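Local coordinates for topoisomerase I-like protein (Leishmania donovani, PDB 2B9S), which probably relaxes supercoiled DNA by cutting and resealing one strand, as the large subunit of a heterodimeric type IB topoisomerase, at residues H273-A278 with Q348-R353; I41-D46 with F50-E55. All blocks are in the same frame, centred on the assembly; numbering follows the deposited sequence.

In the fold
Contact 1 and contact 2 lie in separate parts of the enzyme, their centres about 59 Å apart and their nearest atoms about 48 Å apart: 41-46 with 50-55 falls in the DNA-binding fragment, 273-278 with 348-353 in the catalytic core. Contact 2 is local, a beta hairpin whose two segments are separated by three residues, held by backbone hydrogen bonds and partly buried. Contact 1 joins two helices distant in sequence without hydrogen bonds between them, a ring resting on a glutamine methylene and on the neighbouring backbone, mostly buried but with one exposed arginine. Both rely on an aromatic ring, but Phe350 is met over its face by a glutamine methylene, Phe50 at its edge by an isoleucine.

Contact 1 (H273-A278 with Q348-R353); sequences HVAQRA and QRFTRR
Phe350 reaches from helix 341-351 to helix 272-287 and sets its ring against Gln276 and the backbone beside it. The principal interaction is a CH-pi contact. Gln276 CG lies over one ring face, 3.9 Å from the centroid and 23° off the ring normal, displaced toward the rim where CZ is its nearest atom at 3.6 Å. A glutamine suits this place because its methylenes can pack on an aromatic while its amide serves another purpose. With CG anti to the carbonyl carbon (chi1 -75°) and the chain extended beyond it, the glutamine chain and the ring run antiparallel past one another, and the amide plane stands 80° from the ring. The buried amide is satisfied beyond the ring: OE1 accepts a hydrogen bond from Gln363 N, and NE2 makes a weak one to Asp362 OD1. These bonds tether the far end of the chain whose CG meets the ring.

Van der Waals contact completes the fit: the ring edge meets the carbonyl carbon Ala275 C, 3.9 Å from Phe350 CZ, and the methyl Ala275 CB is 4.3 Å from the same CZ. The small methyl lets the bulky ring approach the helix backbone closely. Arg349, exposed, adds a looser touch, with NH2 4.1 Å from Ala275 CB; its long chain, bent at chi3, brings the guanidinium to the methyl, which lies oblique to its plane.

Leu272 and Val279, both on helix 272-287, also touch Phe350, which therefore packs the end region of helix 341-351 against the early turns of that helix, while helix 236-266 meets Val274 and Ala278.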
ATOM      1  N   HIS D 273       5.517   3.719  31.390  1.00 37.79           N
ATOM      2  CA  HIS D 273       5.605   2.939  30.155  1.00 37.71           C
ATOM      3  C   HIS D 273       4.549   1.823  30.092  1.00 37.58           C
ATOM      4  O   HIS D 273       3.869   1.661  29.073  1.00 38.02           O
ATOM      5  CB  HIS D 273       7.017   2.351  29.961  1.00 37.71           C
ATOM      6  CG  HIS D 273       7.096   1.334  28.863  1.00 37.78           C
ATOM      7  ND1 HIS D 273       6.876   1.650  27.541  1.00 37.63           N
ATOM      8  CD2 HIS D 273       7.337   0.002  28.893  1.00 38.07           C
ATOM      9  CE1 HIS D 273       6.980   0.560  26.803  1.00 36.52           C
ATOM     10  NE2 HIS D 273       7.259  -0.455  27.601  1.00 37.66           N
ATOM     11  N   VAL D 274       4.411   1.069  31.184  1.00 36.91           N
ATOM     12  CA  VAL D 274       3.485  -0.073  31.248  1.00 35.23           C
ATOM     13  C   VAL D 274       2.018   0.360  31.088  1.00 34.57           C
ATOM     14  O   VAL D 274       1.262  -0.263  30.317  1.00 33.44           O
ATOM     15  CB  VAL D 274       3.702  -0.948  32.538  1.00 34.70           C
ATOM     16  CG1 VAL D 274       2.722  -2.099  32.600  1.00 34.79           C
ATOM     17  CG2 VAL D 274       5.112  -1.523  32.574  1.00 34.08           C
ATOM     18  N   ALA D 275       1.633   1.430  31.797  1.00 32.49           N
ATOM     19  CA  ALA D 275       0.263   1.959  31.740  1.00 31.95           C
ATOM     20  C   ALA D 275      -0.091   2.492  30.351  1.00 30.81           C
ATOM     21  O   ALA D 275      -1.208   2.282  29.875  1.00 30.35           O
ATOM     22  CB  ALA D 275       0.043   3.038  32.802  1.00 30.61           C
ATOM     23  N   GLN D 276       0.870   3.181  29.726  1.00 30.47           N
ATOM     24  CA  GLN D 276       0.753   3.681  28.346  1.00 30.07           C
ATOM     25  C   GLN D 276       0.656   2.535  27.334  1.00 29.61           C
ATOM     26  O   GLN D 276      -0.225   2.547  26.460  1.00 26.33           O
ATOM     27  CB  GLN D 276       1.931   4.604  27.989  1.00 30.28           C
ATOM     28  CG  GLN D 276       1.832   5.987  28.612  1.00 30.19           C
ATOM     29  CD  GLN D 276       2.880   6.962  28.122  1.00 29.05           C
ATOM     30  OE1 GLN D 276       3.726   6.634  27.304  1.00 31.28           O
ATOM     31  NE2 GLN D 276       2.827   8.169  28.629  1.00 27.83           N
ATOM     32  N   ARG D 277       1.567   1.561  27.473  1.00 30.31           N
ATOM     33  CA  ARG D 277       1.536   0.296  26.712  1.00 30.55           C
ATOM     34  C   ARG D 277       0.159  -0.387  26.756  1.00 31.43           C
ATOM     35  O   ARG D 277      -0.331  -0.867  25.720  1.00 32.33           O
ATOM     36  CB  ARG D 277       2.627  -0.662  27.203  1.00 28.99           C
ATOM     37  CG  ARG D 277       2.924  -1.833  26.259  1.00 29.67           C
ATOM     38  CD  ARG D 277       4.107  -2.655  26.765  1.00 31.57           C
ATOM     39  NE  ARG D 277       3.796  -3.311  28.044  1.00 33.58           N
ATOM     40  CZ  ARG D 277       4.680  -3.917  28.834  1.00 33.61           C
ATOM     41  NH1 ARG D 277       5.975  -3.973  28.513  1.00 33.17           N
ATOM     42  NH2 ARG D 277       4.257  -4.473  29.960  1.00 34.02           N
ATOM     43  N   ALA D 278      -0.462  -0.394  27.943  1.00 31.49           N
ATOM     44  CA  ALA D 278      -1.815  -0.952  28.172  1.00 30.26           C
ATOM     45  C   ALA D 278      -2.941  -0.241  27.419  1.00 30.55           C
ATOM     46  O   ALA D 278      -3.817  -0.887  26.843  1.00 31.01           O
ATOM     47  CB  ALA D 278      -2.123  -0.970  29.676  1.00 29.15           C
ATOM     48  N   GLN D 348      -6.743  11.195  30.934  1.00 32.19           N
ATOM     49  CA  GLN D 348      -6.673  12.500  31.598  1.00 33.99           C
ATOM     50  C   GLN D 348      -5.269  12.719  32.166  1.00 33.06           C
ATOM     51  O   GLN D 348      -4.729  13.801  32.078  1.00 32.23           O
ATOM     52  CB  GLN D 348      -7.727  12.624  32.713  1.00 34.85           C
ATOM     53  CG  GLN D 348      -9.192  12.586  32.231  1.00 36.51           C
ATOM     54  CD  GLN D 348     -10.180  12.567  33.385  1.00 37.70           C
ATOM     55  OE1 GLN D 348     -10.089  11.729  34.289  1.00 38.46           O
ATOM     56  NE2 GLN D 348     -11.124  13.506  33.370  1.00 38.00           N
ATOM     57  N   ARG D 349      -4.695  11.679  32.749  1.00 33.76           N
ATOM     58  CA  ARG D 349      -3.335  11.707  33.235  1.00 38.47           C
ATOM     59  C   ARG D 349      -2.347  11.967  32.086  1.00 36.62           C
ATOM     60  O   ARG D 349      -1.415  12.781  32.221  1.00 36.82           O
ATOM     61  CB  ARG D 349      -3.000  10.388  33.953  1.00 39.73           C
ATOM     62  CG  ARG D 349      -1.813  10.484  34.901  1.00 45.35           C
ATOM     63  CD  ARG D 349      -1.641   9.215  35.754  1.00 47.68           C
ATOM     64  NE  ARG D 349      -0.537   8.343  35.298  1.00 52.16           N
ATOM     65  CZ  ARG D 349      -0.446   7.040  35.583  1.00 53.26           C
ATOM     66  NH1 ARG D 349      -1.399   6.450  36.311  1.00 54.70           N
ATOM     67  NH2 ARG D 349       0.586   6.320  35.143  1.00 53.17           N
ATOM     68  N   PHE D 350      -2.567  11.285  30.960  1.00 34.01           N
ATOM     69  CA  PHE D 350      -1.640  11.307  29.829  1.00 31.26           C
ATOM     70  C   PHE D 350      -1.639  12.634  29.087  1.00 31.44           C
ATOM     71  O   PHE D 350      -0.752  12.866  28.274  1.00 33.35           O
ATOM     72  CB  PHE D 350      -1.950  10.180  28.822  1.00 27.25           C
ATOM     73  CG  PHE D 350      -1.720   8.792  29.347  1.00 26.24           C
ATOM     74  CD1 PHE D 350      -1.043   8.573  30.550  1.00 25.34           C
ATOM     75  CD2 PHE D 350      -2.172   7.687  28.622  1.00 25.61           C
ATOM     76  CE1 PHE D 350      -0.847   7.289  31.025  1.00 26.14           C
ATOM     77  CE2 PHE D 350      -1.961   6.392  29.085  1.00 25.01           C
ATOM     78  CZ  PHE D 350      -1.299   6.187  30.282  1.00 25.81           C
ATOM     79  N   THR D 351      -2.639  13.483  29.343  1.00 30.62           N
ATOM     80  CA  THR D 351      -2.784  14.743  28.614  1.00 30.61           C
ATOM     81  C   THR D 351      -2.827  16.008  29.465  1.00 31.78           C
ATOM     82  O   THR D 351      -2.826  17.099  28.909  1.00 32.92           O
ATOM     83  CB  THR D 351      -4.067  14.772  27.702  1.00 29.52           C
ATOM     84  OG1 THR D 351      -5.245  14.578  28.494  1.00 29.72           O
ATOM     85  CG2 THR D 351      -4.016  13.707  26.627  1.00 29.00           C
ATOM     86  N   ARG D 352      -2.864  15.899  30.792  1.00 34.93           N
ATOM     87  CA  ARG D 352      -3.352  17.040  31.579  1.00 38.55           C
ATOM     88  C   ARG D 352      -2.666  18.411  31.349  1.00 39.47           C
ATOM     89  O   ARG D 352      -3.349  19.419  31.092  1.00 43.56           O
ATOM     90  CB  ARG D 352      -3.549  16.717  33.074  1.00 40.75           C
ATOM     91  CG  ARG D 352      -2.308  16.551  33.915  1.00 42.93           C
ATOM     92  CD  ARG D 352      -2.681  16.583  35.379  1.00 44.52           C
ATOM     93  NE  ARG D 352      -2.578  17.919  35.966  1.00 46.93           N
ATOM     94  CZ  ARG D 352      -1.632  18.262  36.840  1.00 49.33           C
ATOM     95  NH1 ARG D 352      -0.733  17.345  37.191  1.00 51.25           N
ATOM     96  NH2 ARG D 352      -1.570  19.498  37.367  1.00 47.10           N
ATOM     97  N   ARG D 353      -1.352  18.493  31.441  1.00 35.91           N
ATOM     98  CA  ARG D 353      -0.795  19.839  31.320  1.00 34.90           C
ATOM     99  C   ARG D 353      -0.006  20.031  30.011  1.00 32.32           C
ATOM    100  O   ARG D 353       0.798  20.947  29.887  1.00 30.27           O
ATOM    101  CB  ARG D 353       0.034  20.212  32.592  1.00 33.05           C
TER

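Contact 2 (I41-D46 with F50-E55); sequences IPIFYD and FKMTPE
Ile43 and Phe50 face each other as a hydrogen-bonded pair in an antiparallel beta hairpin, with strand 43-45 running into strand 48-50. Their side chains extend alongside one another from the same face of the sheet. Ile43 CG1 meets the edge of the Phe50 ring near its plane, 4.0 Å from CD1. Phe50 holds CG anti to its own N (chi1 179°), which carries the ring's far end away from the strand 43-45. A flat aromatic suits this spot, offering an edge to its strand partner and reaching farther, to Leu89 of helix 75-89 and to Arg92 and Pro95 in the following loop.

Ile43 and Met52 instead cross at about a right angle. The flexible methionine bends at chi3 (-64°), bringing its methyl CE to 3.9 Å from Ile43 CG2, the other branch of the isoleucine. Beta-branching thus gives Ile43 a separate carbon for each neighbour. Ile107 of helix 105-119 and Trp85 of helix 75-89 touch both Ile43 and Met52, packing the hairpin face against these helices.

Beside the pair, Pro42 brings its ring carbon CB to 3.3 Å from Phe50 O, a close van der Waals approach to the carbonyl oxygen that also takes a bond from Ile43 N. The backbone bonds are unequal: Ile43 N to Phe50 O is weak, 3.2 Å with an N-H...O angle of 132°, whereas Phe50 N donates to Ile43 O over 2.7 Å.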
ATOM      1  N   ILE D  41       8.077  21.360 -29.218  1.00 25.05           N
ATOM      2  CA  ILE D  41       7.202  22.508 -28.923  1.00 24.57           C
ATOM      3  C   ILE D  41       7.838  23.417 -27.852  1.00 23.33           C
ATOM      4  O   ILE D  41       8.165  22.959 -26.767  1.00 24.07           O
ATOM      5  CB  ILE D  41       5.752  22.070 -28.502  1.00 25.91           C
ATOM      6  CG1 ILE D  41       5.126  21.094 -29.510  1.00 25.01           C
ATOM      7  CG2 ILE D  41       4.816  23.290 -28.334  1.00 23.33           C
ATOM      8  CD1 ILE D  41       5.064  21.607 -30.964  1.00 27.37           C
ATOM      9  N   PRO D  42       8.001  24.698 -28.130  1.00 25.52           N
ATOM     10  CA  PRO D  42       8.539  25.609 -27.118  1.00 25.93           C
ATOM     11  C   PRO D  42       7.549  25.970 -26.008  1.00 26.56           C
ATOM     12  O   PRO D  42       6.360  25.763 -26.145  1.00 25.04           O
ATOM     13  CB  PRO D  42       8.888  26.841 -27.927  1.00 25.09           C
ATOM     14  CG  PRO D  42       7.910  26.844 -28.998  1.00 27.08           C
ATOM     15  CD  PRO D  42       7.607  25.425 -29.341  1.00 25.56           C
ATOM     16  N   ILE D  43       8.060  26.517 -24.916  1.00 26.85           N
ATOM     17  CA  ILE D  43       7.274  27.387 -24.062  1.00 27.81           C
ATOM     18  C   ILE D  43       7.615  28.856 -24.252  1.00 28.52           C
ATOM     19  O   ILE D  43       8.531  29.200 -24.967  1.00 28.06           O
ATOM     20  CB  ILE D  43       7.387  26.982 -22.582  1.00 27.77           C
ATOM     21  CG1 ILE D  43       8.749  27.333 -22.006  1.00 28.02           C
ATOM     22  CG2 ILE D  43       7.057  25.547 -22.385  1.00 27.83           C
ATOM     23  CD1 ILE D  43       8.698  27.839 -20.615  1.00 30.58           C
ATOM     24  N   PHE D  44       6.850  29.719 -23.609  1.00 28.09           N
ATOM     25  CA  PHE D  44       7.132  31.134 -23.625  1.00 26.22           C
ATOM     26  C   PHE D  44       7.431  31.631 -22.223  1.00 27.68           C
ATOM     27  O   PHE D  44       6.631  31.473 -21.331  1.00 30.75           O
ATOM     28  CB  PHE D  44       5.976  31.903 -24.262  1.00 25.15           C
ATOM     29  CG  PHE D  44       5.881  31.744 -25.753  1.00 23.62           C
ATOM     30  CD1 PHE D  44       5.364  30.603 -26.309  1.00 23.16           C
ATOM     31  CD2 PHE D  44       6.310  32.739 -26.594  1.00 24.03           C
ATOM     32  CE1 PHE D  44       5.291  30.464 -27.655  1.00 24.18           C
ATOM     33  CE2 PHE D  44       6.233  32.595 -27.942  1.00 22.61           C
ATOM     34  CZ  PHE D  44       5.725  31.461 -28.473  1.00 24.02           C
ATOM     35  N   TYR D  45       8.606  32.209 -22.033  1.00 29.25           N
ATOM     36  CA  TYR D  45       8.968  32.786 -20.755  1.00 28.49           C
ATOM     37  C   TYR D  45       8.949  34.309 -20.841  1.00 29.39           C
ATOM     38  O   TYR D  45       9.535  34.888 -21.754  1.00 28.10           O
ATOM     39  CB  TYR D  45      10.335  32.295 -20.282  1.00 29.14           C
ATOM     40  CG  TYR D  45      10.662  32.803 -18.892  1.00 28.16           C
ATOM     41  CD1 TYR D  45      10.090  32.206 -17.762  1.00 26.17           C
ATOM     42  CD2 TYR D  45      11.491  33.909 -18.711  1.00 27.47           C
ATOM     43  CE1 TYR D  45      10.359  32.680 -16.484  1.00 27.31           C
ATOM     44  CE2 TYR D  45      11.771  34.389 -17.433  1.00 28.47           C
ATOM     45  CZ  TYR D  45      11.200  33.768 -16.325  1.00 28.14           C
ATOM     46  OH  TYR D  45      11.468  34.237 -15.054  1.00 30.45           O
ATOM     47  N   ASP D  46       8.258  34.941 -19.891  1.00 30.60           N
ATOM     48  CA  ASP D  46       8.009  36.388 -19.900  1.00 33.27           C
ATOM     49  C   ASP D  46       7.680  36.943 -21.309  1.00 34.37           C
ATOM     50  O   ASP D  46       8.184  37.996 -21.715  1.00 34.21           O
ATOM     51  CB  ASP D  46       9.185  37.123 -19.257  1.00 35.60           C
ATOM     52  CG  ASP D  46       8.834  38.535 -18.821  1.00 37.88           C
ATOM     53  OD1 ASP D  46       7.619  38.862 -18.721  1.00 38.23           O
ATOM     54  OD2 ASP D  46       9.789  39.309 -18.581  1.00 38.47           O
ATOM     55  N   PHE D  50      10.936  30.161 -25.796  1.00 24.94           N
ATOM     56  CA  PHE D  50      12.045  29.466 -25.146  1.00 24.75           C
ATOM     57  C   PHE D  50      12.131  28.005 -25.591  1.00 25.46           C
ATOM     58  O   PHE D  50      11.158  27.247 -25.509  1.00 26.46           O
ATOM     59  CB  PHE D  50      11.932  29.602 -23.625  1.00 25.60           C
ATOM     60  CG  PHE D  50      13.025  28.897 -22.850  1.00 26.87           C
ATOM     61  CD1 PHE D  50      12.756  27.709 -22.171  1.00 25.65           C
ATOM     62  CD2 PHE D  50      14.309  29.431 -22.777  1.00 25.60           C
ATOM     63  CE1 PHE D  50      13.746  27.062 -21.445  1.00 25.08           C
ATOM     64  CE2 PHE D  50      15.295  28.797 -22.039  1.00 26.51           C
ATOM     65  CZ  PHE D  50      15.000  27.598 -21.364  1.00 25.59           C
ATOM     66  N   LYS D  51      13.303  27.641 -26.103  1.00 25.93           N
ATOM     67  CA  LYS D  51      13.583  26.291 -26.583  1.00 26.96           C
ATOM     68  C   LYS D  51      14.290  25.479 -25.505  1.00 26.43           C
ATOM     69  O   LYS D  51      15.055  26.025 -24.690  1.00 25.23           O
ATOM     70  CB  LYS D  51      14.443  26.328 -27.851  1.00 27.11           C
ATOM     71  CG  LYS D  51      13.750  26.978 -29.049  1.00 27.78           C
ATOM     72  CD  LYS D  51      14.563  26.759 -30.311  1.00 28.74           C
ATOM     73  CE  LYS D  51      14.051  27.589 -31.482  1.00 31.75           C
ATOM     74  NZ  LYS D  51      15.054  27.598 -32.585  1.00 33.98           N
ATOM     75  N   MET D  52      14.040  24.174 -25.532  1.00 25.60           N
ATOM     76  CA  MET D  52      14.530  23.257 -24.522  1.00 25.66           C
ATOM     77  C   MET D  52      15.238  22.042 -25.113  1.00 26.83           C
ATOM     78  O   MET D  52      14.857  21.528 -26.176  1.00 24.05           O
ATOM     79  CB  MET D  52      13.349  22.780 -23.664  1.00 26.50           C
ATOM     80  CG  MET D  52      12.804  23.846 -22.722  1.00 24.69           C
ATOM     81  SD  MET D  52      11.240  23.397 -21.953  1.00 25.11           S
ATOM     82  CE  MET D  52      10.096  23.284 -23.303  1.00 21.53           C
ATOM     83  N   THR D  53      16.263  21.577 -24.399  1.00 28.83           N
ATOM     84  CA  THR D  53      16.804  20.233 -24.605  1.00 27.88           C
ATOM     85  C   THR D  53      15.686  19.231 -24.300  1.00 28.91           C
ATOM     86  O   THR D  53      14.784  19.550 -23.513  1.00 29.10           O
ATOM     87  CB  THR D  53      17.989  19.944 -23.651  1.00 28.05           C
ATOM     88  OG1 THR D  53      17.508  19.743 -22.308  1.00 24.84           O
ATOM     89  CG2 THR D  53      19.044  21.079 -23.694  1.00 26.63           C
ATOM     90  N   PRO D  54      15.727  18.036 -24.927  1.00 28.80           N
ATOM     91  CA  PRO D  54      14.793  16.923 -24.650  1.00 28.35           C
ATOM     92  C   PRO D  54      14.564  16.627 -23.145  1.00 27.38           C
ATOM     93  O   PRO D  54      13.461  16.301 -22.733  1.00 27.19           O
ATOM     94  CB  PRO D  54      15.475  15.727 -25.340  1.00 29.62           C
ATOM     95  CG  PRO D  54      16.184  16.382 -26.560  1.00 29.99           C
ATOM     96  CD  PRO D  54      16.683  17.706 -26.013  1.00 29.45           C
ATOM     97  N   GLU D  55      15.616  16.757 -22.353  1.00 28.49           N
ATOM     98  CA  GLU D  55      15.586  16.499 -20.927  1.00 29.00           C
ATOM     99  C   GLU D  55      14.781  17.560 -20.169  1.00 26.48           C
ATOM    100  O   GLU D  55      14.028  17.227 -19.258  1.00 26.94           O
ATOM    101  CB  GLU D  55      17.023  16.405 -20.397  1.00 30.46           C
ATOM    102  CG  GLU D  55      17.142  16.003 -18.923  1.00 33.30           C
ATOM    103  CD  GLU D  55      18.537  16.234 -18.344  1.00 33.59           C
ATOM    104  OE1 GLU D  55      19.378  16.920 -18.997  1.00 35.91           O
ATOM    105  OE2 GLU D  55      18.781  15.747 -17.217  1.00 34.34           O
TER